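Local coordinates for uncharacterized protein MJ1062 (Methanocaldococcus jannaschii, PDB 3EO4), which is of unknown function but carries a GNAT-type acetyltransferase domain, the part crystallised here, and so probably transfers acyl groups, at residues 97-100 / 101-104; 17-20 / 21-25; 41-44 / 45-49; 136-139 / 140-144. All blocks are in the same frame, centred on the assembly; numbering follows the deposited sequence. Where two conformers were deposited one is given.

Contact 1 (97-100 / 101-104)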
loop_
_atom_site.group_PDB
_atom_site.type_symbol
_atom_site.label_atom_id
_atom_site.label_comp_id
_atom_site.label_asym_id
_atom_site.label_seq_id
_atom_site.Cartn_x
_atom_site.Cartn_y
_atom_site.Cartn_z
ATOM N N ILE A 97 -5.805 -8.751 3.971
ATOM C CA ILE A 97 -4.375 -8.992 4.008
ATOM C C ILE A 97 -3.811 -8.263 2.785
ATOM O O ILE A 97 -4.167 -8.588 1.649
ATOM C CB ILE A 97 -4.023 -10.522 4.001
ATOM C CG1 ILE A 97 -4.662 -11.242 5.207
ATOM C CG2 ILE A 97 -2.491 -10.768 3.893
ATOM C CD1 ILE A 97 -4.079 -10.805 6.582
ATOM N N GLY A 98 -2.954 -7.261 3.047
ATOM C CA GLY A 98 -2.323 -6.459 2.014
ATOM C C GLY A 98 -1.220 -7.114 1.187
ATOM O O GLY A 98 -1.131 -6.838 0.004
ATOM N N GLU A 99 -0.379 -7.971 1.775
ATOM C CA GLU A 99 0.652 -8.664 0.985
ATOM C C GLU A 99 0.017 -9.842 0.324
ATOM O O GLU A 99 -0.584 -10.655 1.020
ATOM C CB GLU A 99 1.803 -9.221 1.839
ATOM C CG GLU A 99 2.439 -8.242 2.736
ATOM C CD GLU A 99 3.786 -8.699 3.302
ATOM O OE1 GLU A 99 4.306 -7.945 4.138
ATOM O OE2 GLU A 99 4.328 -9.772 2.930
ATOM N N PHE A 100 0.230 -9.989 -0.987
ATOM C CA PHE A 100 -0.498 -10.965 -1.818
ATOM C C PHE A 100 -0.035 -12.404 -1.746
ATOM O O PHE A 100 -0.838 -13.320 -1.940
ATOM C CB PHE A 100 -0.482 -10.537 -3.282
ATOM C CG PHE A 100 -1.167 -9.247 -3.517
ATOM C CD1 PHE A 100 -2.464 -9.229 -4.016
ATOM C CD2 PHE A 100 -0.530 -8.038 -3.204
ATOM C CE1 PHE A 100 -3.117 -8.018 -4.232
ATOM C CE2 PHE A 100 -1.162 -6.833 -3.424
ATOM C CZ PHE A 100 -2.468 -6.811 -3.928
ATOM N N PHE A 101 1.250 -12.609 -1.519
ATOM C CA PHE A 101 1.802 -13.964 -1.502
ATOM C C PHE A 101 1.819 -14.546 -0.083
ATOM O O PHE A 101 2.551 -15.488 0.201
ATOM C CB PHE A 101 3.179 -13.992 -2.172
ATOM C CG PHE A 101 3.120 -13.807 -3.665
ATOM C CD1 PHE A 101 2.844 -14.896 -4.510
ATOM C CD2 PHE A 101 3.327 -12.554 -4.239
ATOM C CE1 PHE A 101 2.790 -14.738 -5.915
ATOM C CE2 PHE A 101 3.273 -12.386 -5.642
ATOM C CZ PHE A 101 3.007 -13.482 -6.478
ATOM N N LEU A 102 1.005 -13.949 0.781
ATOM C CA LEU A 102 0.709 -14.434 2.125
ATOM C C LEU A 102 -0.663 -15.095 2.167
ATOM O O LEU A 102 -0.906 -15.971 2.999
ATOM C CB LEU A 102 0.670 -13.270 3.125
ATOM C CG LEU A 102 1.995 -12.631 3.532
ATOM C CD1 LEU A 102 1.772 -11.624 4.682
ATOM C CD2 LEU A 102 2.992 -13.673 3.923
ATOM N N TRP A 103 -1.564 -14.631 1.294
ATOM C CA TRP A 103 -2.879 -15.231 1.115
ATOM C C TRP A 103 -2.771 -16.745 1.077
ATOM O O TRP A 103 -1.828 -17.292 0.515
ATOM C CB TRP A 103 -3.566 -14.707 -0.162
ATOM C CG TRP A 103 -3.921 -13.219 -0.135
ATOM C CD1 TRP A 103 -3.508 -12.296 0.769
ATOM C CD2 TRP A 103 -4.709 -12.500 -1.113
ATOM N NE1 TRP A 103 -4.034 -11.052 0.458
ATOM C CE2 TRP A 103 -4.766 -11.151 -0.696
ATOM C CE3 TRP A 103 -5.406 -12.881 -2.276
ATOM C CZ2 TRP A 103 -5.479 -10.168 -1.408
ATOM C CZ3 TRP A 103 -6.113 -11.900 -2.985
ATOM C CH2 TRP A 103 -6.135 -10.557 -2.552
ATOM N N GLY A 104 -3.731 -17.405 1.717
ATOM C CA GLY A 104 -3.751 -18.861 1.808
ATOM C C GLY A 104 -2.784 -19.428 2.842
ATOM O O GLY A 104 -2.434 -20.596 2.759
#

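Contact 2 (17-20 / 21-25)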
loop_
_atom_site.group_PDB
_atom_site.type_symbol
_atom_site.label_atom_id
_atom_site.label_comp_id
_atom_site.label_asym_id
_atom_site.label_seq_id
_atom_site.Cartn_x
_atom_site.Cartn_y
_atom_site.Cartn_z
ATOM N N ARG A 17 -2.697 -4.888 16.650
ATOM C CA ARG A 17 -2.618 -3.692 17.490
ATOM C C ARG A 17 -3.496 -2.611 16.861
ATOM O O ARG A 17 -3.670 -2.584 15.619
ATOM C CB ARG A 17 -1.171 -3.199 17.647
ATOM C CG ARG A 17 -0.493 -2.753 16.332
ATOM C CD ARG A 17 0.337 -1.449 16.482
ATOM N NE ARG A 17 0.922 -1.032 15.197
ATOM C CZ ARG A 17 0.372 -0.169 14.321
ATOM N NH1 ARG A 17 -0.805 0.406 14.565
ATOM N NH2 ARG A 17 1.014 0.121 13.186
ATOM N N GLN A 18 -4.055 -1.723 17.681
ATOM C CA GLN A 18 -4.950 -0.710 17.107
ATOM C C GLN A 18 -4.214 0.166 16.106
ATOM O O GLN A 18 -2.995 0.394 16.195
ATOM C CB GLN A 18 -5.734 0.128 18.139
ATOM C CG GLN A 18 -4.993 0.463 19.412
ATOM C CD GLN A 18 -5.696 1.516 20.299
ATOM O OE1 GLN A 18 -5.100 2.011 21.271
ATOM N NE2 GLN A 18 -6.939 1.868 19.969
ATOM N N ILE A 19 -4.981 0.598 15.116
ATOM C CA ILE A 19 -4.523 1.472 14.064
ATOM C C ILE A 19 -4.253 2.847 14.625
ATOM O O ILE A 19 -4.764 3.210 15.671
ATOM C CB ILE A 19 -5.621 1.587 12.967
ATOM C CG1 ILE A 19 -5.038 2.125 11.657
ATOM C CG2 ILE A 19 -6.822 2.419 13.473
ATOM C CD1 ILE A 19 -5.870 1.749 10.418
ATOM N N THR A 20 -3.509 3.619 13.853
ATOM C CA THR A 20 -3.011 4.936 14.206
ATOM C C THR A 20 -3.072 5.794 12.950
ATOM O O THR A 20 -3.044 5.239 11.838
ATOM C CB THR A 20 -1.539 4.740 14.650
ATOM O OG1 THR A 20 -1.490 4.676 16.071
ATOM C CG2 THR A 20 -0.658 5.810 14.195
ATOM N N ASP A 21 -3.097 7.121 13.109
ATOM C CA ASP A 21 -3.062 8.099 12.001
ATOM C C ASP A 21 -1.986 7.773 10.999
ATOM O O ASP A 21 -2.139 7.968 9.796
ATOM C CB ASP A 21 -2.756 9.503 12.535
ATOM C CG ASP A 21 -3.991 10.242 12.979
ATOM O OD1 ASP A 21 -5.064 9.612 13.012
ATOM O OD2 ASP A 21 -3.897 11.450 13.292
ATOM N N ASN A 22 -0.853 7.330 11.532
ATOM C CA ASN A 22 0.335 7.026 10.728
ATOM C C ASN A 22 0.163 5.846 9.762
ATOM O O ASN A 22 0.916 5.722 8.790
ATOM C CB ASN A 22 1.546 6.799 11.642
ATOM C CG ASN A 22 1.878 8.023 12.486
ATOM O OD1 ASN A 22 2.096 9.126 11.962
ATOM N ND2 ASN A 22 1.904 7.842 13.813
ATOM N N ASP A 23 -0.825 4.993 10.025
ATOM C CA ASP A 23 -1.072 3.779 9.234
ATOM C C ASP A 23 -2.005 4.056 8.067
ATOM O O ASP A 23 -2.248 3.178 7.245
ATOM C CB ASP A 23 -1.710 2.685 10.110
ATOM C CG ASP A 23 -0.801 2.228 11.274
ATOM O OD1 ASP A 23 -1.276 2.138 12.436
ATOM O OD2 ASP A 23 0.384 1.972 11.031
ATOM N N LEU A 24 -2.509 5.284 7.997
ATOM C CA LEU A 24 -3.637 5.613 7.115
ATOM C C LEU A 24 -3.306 5.467 5.640
ATOM O O LEU A 24 -4.131 4.960 4.860
ATOM C CB LEU A 24 -4.177 7.008 7.405
ATOM C CG LEU A 24 -5.140 7.184 8.586
ATOM C CD1 LEU A 24 -5.543 8.643 8.717
ATOM C CD2 LEU A 24 -6.390 6.324 8.443
ATOM N N GLU A 25 -2.095 5.893 5.276
ATOM C CA GLU A 25 -1.624 5.844 3.883
ATOM C C GLU A 25 -1.378 4.415 3.453
ATOM O O GLU A 25 -1.630 4.078 2.322
ATOM C CB GLU A 25 -0.360 6.693 3.645
ATOM C CG GLU A 25 -0.461 8.192 4.073
ATOM C CD GLU A 25 0.065 8.418 5.503
ATOM O OE1 GLU A 25 -0.367 7.702 6.435
ATOM O OE2 GLU A 25 0.936 9.293 5.701
#

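Contact 3 (41-44 / 45-49)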
loop_
_atom_site.group_PDB
_atom_site.type_symbol
_atom_site.label_atom_id
_atom_site.label_comp_id
_atom_site.label_asym_id
_atom_site.label_seq_id
_atom_site.Cartn_x
_atom_site.Cartn_y
_atom_site.Cartn_z
ATOM N N TYR A 41 -17.697 -4.329 -2.382
ATOM C CA TYR A 41 -18.969 -3.911 -2.966
ATOM C C TYR A 41 -18.802 -2.626 -3.815
ATOM O O TYR A 41 -18.326 -1.596 -3.327
ATOM C CB TYR A 41 -20.058 -3.768 -1.879
ATOM C CG TYR A 41 -21.428 -3.419 -2.432
ATOM C CD1 TYR A 41 -22.127 -4.324 -3.229
ATOM C CD2 TYR A 41 -22.005 -2.188 -2.180
ATOM C CE1 TYR A 41 -23.354 -4.013 -3.757
ATOM C CE2 TYR A 41 -23.266 -1.867 -2.694
ATOM C CZ TYR A 41 -23.923 -2.790 -3.484
ATOM O OH TYR A 41 -25.145 -2.507 -4.026
ATOM N N ILE A 42 -19.131 -2.754 -5.100
ATOM C CA ILE A 42 -19.082 -1.686 -6.125
ATOM C C ILE A 42 -17.814 -0.805 -6.322
ATOM O O ILE A 42 -17.836 0.084 -7.179
ATOM C CB ILE A 42 -20.327 -0.754 -6.077
ATOM C CG1 ILE A 42 -20.094 0.431 -5.113
ATOM C CG2 ILE A 42 -21.611 -1.565 -5.883
ATOM C CD1 ILE A 42 -20.858 0.399 -3.869
ATOM N N GLN A 43 -16.731 -1.022 -5.570
ATOM C CA GLN A 43 -15.528 -0.204 -5.802
ATOM C C GLN A 43 -14.970 -0.569 -7.181
ATOM O O GLN A 43 -14.789 -1.754 -7.489
ATOM C CB GLN A 43 -14.474 -0.392 -4.707
ATOM C CG GLN A 43 -13.360 0.662 -4.704
ATOM C CD GLN A 43 -12.366 0.493 -3.533
ATOM O OE1 GLN A 43 -12.726 -0.006 -2.478
ATOM N NE2 GLN A 43 -11.115 0.894 -3.734
ATOM N N LYS A 44 -14.708 0.446 -7.999
ATOM C CA LYS A 44 -14.176 0.250 -9.346
ATOM C C LYS A 44 -12.951 1.109 -9.583
ATOM O O LYS A 44 -12.479 1.185 -10.719
ATOM C CB LYS A 44 -15.221 0.613 -10.408
ATOM C CG LYS A 44 -16.602 0.052 -10.144
ATOM C CD LYS A 44 -17.090 -0.820 -11.286
ATOM C CE LYS A 44 -16.905 -2.293 -10.952
ATOM N NZ LYS A 44 -17.260 -3.151 -12.125
ATOM N N GLU A 45 -12.462 1.770 -8.531
ATOM C CA GLU A 45 -11.396 2.775 -8.661
ATOM C C GLU A 45 -10.562 2.817 -7.394
ATOM O O GLU A 45 -11.044 2.432 -6.334
ATOM C CB GLU A 45 -11.972 4.183 -8.904
ATOM C CG GLU A 45 -12.722 4.419 -10.235
ATOM C CD GLU A 45 -11.863 4.215 -11.497
ATOM O OE1 GLU A 45 -10.615 4.123 -11.378
ATOM O OE2 GLU A 45 -12.437 4.154 -12.610
ATOM N N PRO A 46 -9.297 3.283 -7.493
ATOM C CA PRO A 46 -8.536 3.523 -6.267
ATOM C C PRO A 46 -9.237 4.582 -5.413
ATOM O O PRO A 46 -10.058 5.345 -5.923
ATOM C CB PRO A 46 -7.202 4.074 -6.789
ATOM C CG PRO A 46 -7.117 3.606 -8.164
ATOM C CD PRO A 46 -8.510 3.633 -8.689
ATOM N N LEU A 47 -8.910 4.629 -4.130
ATOM C CA LEU A 47 -9.512 5.609 -3.211
ATOM C C LEU A 47 -8.925 6.996 -3.373
ATOM O O LEU A 47 -7.827 7.144 -3.883
ATOM C CB LEU A 47 -9.279 5.147 -1.782
ATOM C CG LEU A 47 -10.316 4.311 -1.032
ATOM C CD1 LEU A 47 -11.205 3.442 -1.926
ATOM C CD2 LEU A 47 -9.632 3.511 0.056
ATOM N N LYS A 48 -9.648 8.022 -2.943
ATOM C CA LYS A 48 -9.063 9.356 -2.845
ATOM C C LYS A 48 -8.814 9.642 -1.365
ATOM O O LYS A 48 -9.601 9.232 -0.515
ATOM C CB LYS A 48 -9.989 10.403 -3.474
ATOM C CG LYS A 48 -10.387 10.025 -4.888
ATOM C CD LYS A 48 -11.195 11.111 -5.590
ATOM C CE LYS A 48 -11.885 10.516 -6.789
ATOM N NZ LYS A 48 -12.627 11.551 -7.546
ATOM N N TRP A 49 -7.714 10.323 -1.055
ATOM C CA TRP A 49 -7.411 10.689 0.327
ATOM C C TRP A 49 -8.624 11.345 1.028
ATOM O O TRP A 49 -8.990 10.936 2.132
ATOM C CB TRP A 49 -6.186 11.597 0.395
ATOM C CG TRP A 49 -5.860 12.053 1.795
ATOM C CD1 TRP A 49 -6.034 13.303 2.312
ATOM C CD2 TRP A 49 -5.283 11.256 2.847
ATOM N NE1 TRP A 49 -5.620 13.333 3.626
ATOM C CE2 TRP A 49 -5.164 12.087 3.979
ATOM C CE3 TRP A 49 -4.879 9.910 2.942
ATOM C CZ2 TRP A 49 -4.630 11.630 5.193
ATOM C CZ3 TRP A 49 -4.359 9.445 4.164
ATOM C CH2 TRP A 49 -4.235 10.311 5.264
#

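Contact 4 (136-139 / 140-144)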
loop_
_atom_site.group_PDB
_atom_site.type_symbol
_atom_site.label_atom_id
_atom_site.label_comp_id
_atom_site.label_asym_id
_atom_site.label_seq_id
_atom_site.Cartn_x
_atom_site.Cartn_y
_atom_site.Cartn_z
ATOM N N ILE A 136 -13.727 -15.989 -2.928
ATOM C CA ILE A 136 -13.608 -17.380 -2.478
ATOM C C ILE A 136 -12.685 -17.609 -1.266
ATOM O O ILE A 136 -12.972 -18.466 -0.428
ATOM C CB ILE A 136 -13.401 -18.432 -3.650
ATOM C CG1 ILE A 136 -12.563 -19.640 -3.205
ATOM C CG2 ILE A 136 -12.844 -17.808 -4.928
ATOM C CD1 ILE A 136 -13.398 -20.729 -2.623
ATOM N N ARG A 137 -11.617 -16.827 -1.153
ATOM C CA ARG A 137 -10.664 -16.985 -0.046
ATOM C C ARG A 137 -11.293 -16.511 1.256
ATOM O O ARG A 137 -11.082 -17.100 2.325
ATOM C CB ARG A 137 -9.350 -16.241 -0.330
ATOM C CG ARG A 137 -8.498 -16.971 -1.387
ATOM C CD ARG A 137 -7.317 -16.151 -1.845
ATOM N NE ARG A 137 -6.483 -16.838 -2.831
ATOM C CZ ARG A 137 -5.640 -17.848 -2.573
ATOM N NH1 ARG A 137 -4.923 -18.380 -3.559
ATOM N NH2 ARG A 137 -5.510 -18.344 -1.348
ATOM N N SER A 138 -12.117 -15.474 1.147
ATOM C CA SER A 138 -12.719 -14.931 2.333
ATOM C C SER A 138 -13.842 -15.845 2.829
ATOM O O SER A 138 -13.959 -16.113 4.023
ATOM C CB SER A 138 -13.173 -13.498 2.093
ATOM O OG SER A 138 -14.061 -13.107 3.112
ATOM N N ILE A 139 -14.624 -16.375 1.904
ATOM C CA ILE A 139 -15.613 -17.395 2.244
ATOM C C ILE A 139 -14.960 -18.586 2.973
ATOM O O ILE A 139 -15.463 -19.029 3.997
ATOM C CB ILE A 139 -16.420 -17.838 0.987
ATOM C CG1 ILE A 139 -17.284 -16.652 0.496
ATOM C CG2 ILE A 139 -17.245 -19.138 1.263
ATOM C CD1 ILE A 139 -17.934 -16.840 -0.881
ATOM N N LYS A 140 -13.837 -19.087 2.456
ATOM C CA LYS A 140 -13.123 -20.196 3.100
ATOM C C LYS A 140 -12.596 -19.840 4.475
ATOM O O LYS A 140 -12.655 -20.650 5.396
ATOM C CB LYS A 140 -11.954 -20.636 2.239
ATOM C CG LYS A 140 -12.424 -21.378 1.045
ATOM C CD LYS A 140 -11.277 -21.757 0.163
ATOM C CE LYS A 140 -11.743 -22.757 -0.888
ATOM N NZ LYS A 140 -10.565 -23.537 -1.323
ATOM N N LEU A 141 -12.071 -18.631 4.599
ATOM C CA LEU A 141 -11.606 -18.103 5.879
ATOM C C LEU A 141 -12.696 -18.189 6.959
ATOM O O LEU A 141 -12.485 -18.794 8.012
ATOM C CB LEU A 141 -11.098 -16.645 5.711
ATOM C CG LEU A 141 -10.351 -15.855 6.811
ATOM C CD1 LEU A 141 -9.925 -14.530 6.248
ATOM C CD2 LEU A 141 -11.163 -15.624 8.088
ATOM N N PHE A 142 -13.851 -17.588 6.699
ATOM C CA PHE A 142 -14.897 -17.481 7.724
ATOM C C PHE A 142 -15.603 -18.803 8.002
ATOM O O PHE A 142 -15.893 -19.122 9.169
ATOM C CB PHE A 142 -15.907 -16.384 7.370
ATOM C CG PHE A 142 -15.378 -14.989 7.587
ATOM C CD1 PHE A 142 -15.350 -14.433 8.864
ATOM C CD2 PHE A 142 -14.888 -14.236 6.510
ATOM C CE1 PHE A 142 -14.867 -13.133 9.065
ATOM C CE2 PHE A 142 -14.391 -12.958 6.695
ATOM C CZ PHE A 142 -14.372 -12.404 7.959
ATOM N N GLU A 143 -15.836 -19.585 6.948
ATOM C CA GLU A 143 -16.342 -20.944 7.142
ATOM C C GLU A 143 -15.341 -21.830 7.917
ATOM O O GLU A 143 -15.745 -22.715 8.661
ATOM C CB GLU A 143 -16.768 -21.593 5.817
ATOM C CG GLU A 143 -17.916 -20.825 5.085
ATOM C CD GLU A 143 -18.538 -21.610 3.942
ATOM O OE1 GLU A 143 -17.836 -22.446 3.336
ATOM O OE2 GLU A 143 -19.735 -21.387 3.643
ATOM N N SER A 144 -14.043 -21.601 7.781
ATOM C CA SER A 144 -13.104 -22.399 8.596
ATOM C C SER A 144 -13.263 -22.064 10.095
ATOM O O SER A 144 -12.875 -22.829 10.962
ATOM C CB SER A 144 -11.660 -22.218 8.134
ATOM O OG SER A 144 -11.106 -21.043 8.703
#

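Contact 1 (97-100 / 101-104)
The indole N-H of W103 reaches back to the main chain of I97. W103 NE1 meets I97 O at 2.7 Å with an N-H...O angle of 161°. The oxygen lies close to the plane of the indole, while NE1 stands above the plane of the carbonyl. W103 CG is anti to the carbonyl carbon of W103 (chi1 -66°), which carries the indole back over F100. I97 slides past the indole in the opposite direction, and its CG2 touches W103 CD1 at 3.6 Å. F100 supplies a CH-pi contact: its CA sits over one face of the indole, 4.2 Å from the centroid of the five-membered ring. The F100 ring runs alongside W103, the planes inclined at 36°. Residues E99 to L102 form a type I beta turn. E99 OE2 lies 3.6 Å from L102 CD1, but the charge of E99 is met by R76 in a salt bridge. A leucine in place of W103 would probably leave I97 O without this bond and uncover one side of F100. The turn leads from strand 92-97 toward helix 107-121. L102 packs on I107 of that helix and on V78 of strand 74-84, while F100 and W103 touch helix 34-37.

Contact 2 (17-20 / 21-25)
R17 and D23 face each other in a two-pronged salt bridge. R17 NH1 meets D23 OD1 at 2.8 Å, and R17 NH2 meets D23 OD2 at 2.9 Å. Both oxygens are approached on their syn side and lie near the guanidinium plane; the two flat groups are turned 23° apart. The arginine bends at chi2 (138°) to bring its end round to the carboxylate. R17 NH1 also donates to Q18 O at 2.7 Å, which helps fix the rotation of the guanidinium. In the main chain, D23 N donates to T20 O at 2.9 Å and closes an i to i+3 turn. The carboxylate turns back as well: T20 N gives a weak bond to D23 OD1 at 3.0 Å. Apolar contact is smaller: I19 CG1 lies 3.7 Å from D23 CB. I19 and L24 also pack on W56 of helix 49-58. Across the dimer, K77 of the second subunit bonds to N22 O and to E25. The turn from T20 to D23 lies at the entry to helix 24-31, which the chain reaches through a 3-10 turn. It marks the passage from strand 13-18 to the first helix of the GNAT domain.

Contact 3 (41-44 / 45-49)
The amide of Q43 reaches along the loop and donates from NE2 to E45 O at 3.0 Å. The N-H...O angle is 158°, and the oxygen lies close to the amide plane. Q43 CG is anti to the backbone N (chi1 -166°), and the chain runs extended beyond it, which carries the amide past K44 to E45. L47 crosses the end of the glutamine at about a right angle, with L47 CD1 3.6 Å from Q43 CD. Further out, Q43 NE2 also donates to R31 O, at the end of helix 24-31. The one nitrogen therefore joins two backbone carbonyls. An alanine in place of Q43 would probably leave both E45 O and R31 O without this donor and let the loop shift against the helix. L47 is held in turn by S32, whose OG bonds to L47 N, and its side chain lies on M28 and R31. K48 lies on the ring of F101 of the second subunit, and the ring of W49 takes R76 of that subunit, both cation-pi. This is an irregular connection between helices 34-37 and 49-58 of the GNAT domain, ending at K48, the N-cap of the second helix.

Contact 4 (136-139 / 140-144)
Helix 136-144 belongs to the C-terminal part of the GNAT domain, and its i to i+4 bonds run through this contact. They join K140 N to I136 O, L141 N to R137 O, F142 N to S138 O and E143 N to I139 O. The bond from L141 N to R137 O is 2.9 Å long. Side chains one turn apart follow the same spacing. I136 and K140 lie side by side and point the same way, though the close approach of their ends is doubtful. I139 and E143 do likewise, with I139 CG2 at 3.9 Å from E143 CD. S138 has OG anti to its backbone N (chi1 164°), which places OG at the edge of the F142 ring, 3.6 Å from F142 CE2. The hydroxyl's hydrogen bond goes to a MES molecule, probably from the crystallisation liquor. L141 CD2 sits over the centre of one face of the F142 ring. S144 OG donates to L141 O at 2.7 Å and is also hydrogen-bonded to R109. L141 and F142 pack on helix 107-121 and strand 92-97, S138, I139 and F142 lie against strand 126-132, and I139 and E143 reach Y160 of strand 157-163.

Overall arrangement
From the N terminus, contact 2 comes first, where strand 13-18 turns into helix 24-31. Contact 3 follows in the loop between helices 34-37 and 49-58. Contact 1 bends the chain between strand 92-97 and helix 107-121, and contact 4 lies within helix 136-144. All four are local and in series; none nests in or crosses another. Contacts 2 and 3 touch where L24 and E25 pack on W49, joining helices 24-31 and 49-58. Contacts 1 and 4 touch where W103 and G104 meet R137. Contacts 2 and 4 lie on opposite sides of the chain's centre, about 26 Å apart between centres. Contacts 1, 2 and 3 all touch the second subunit.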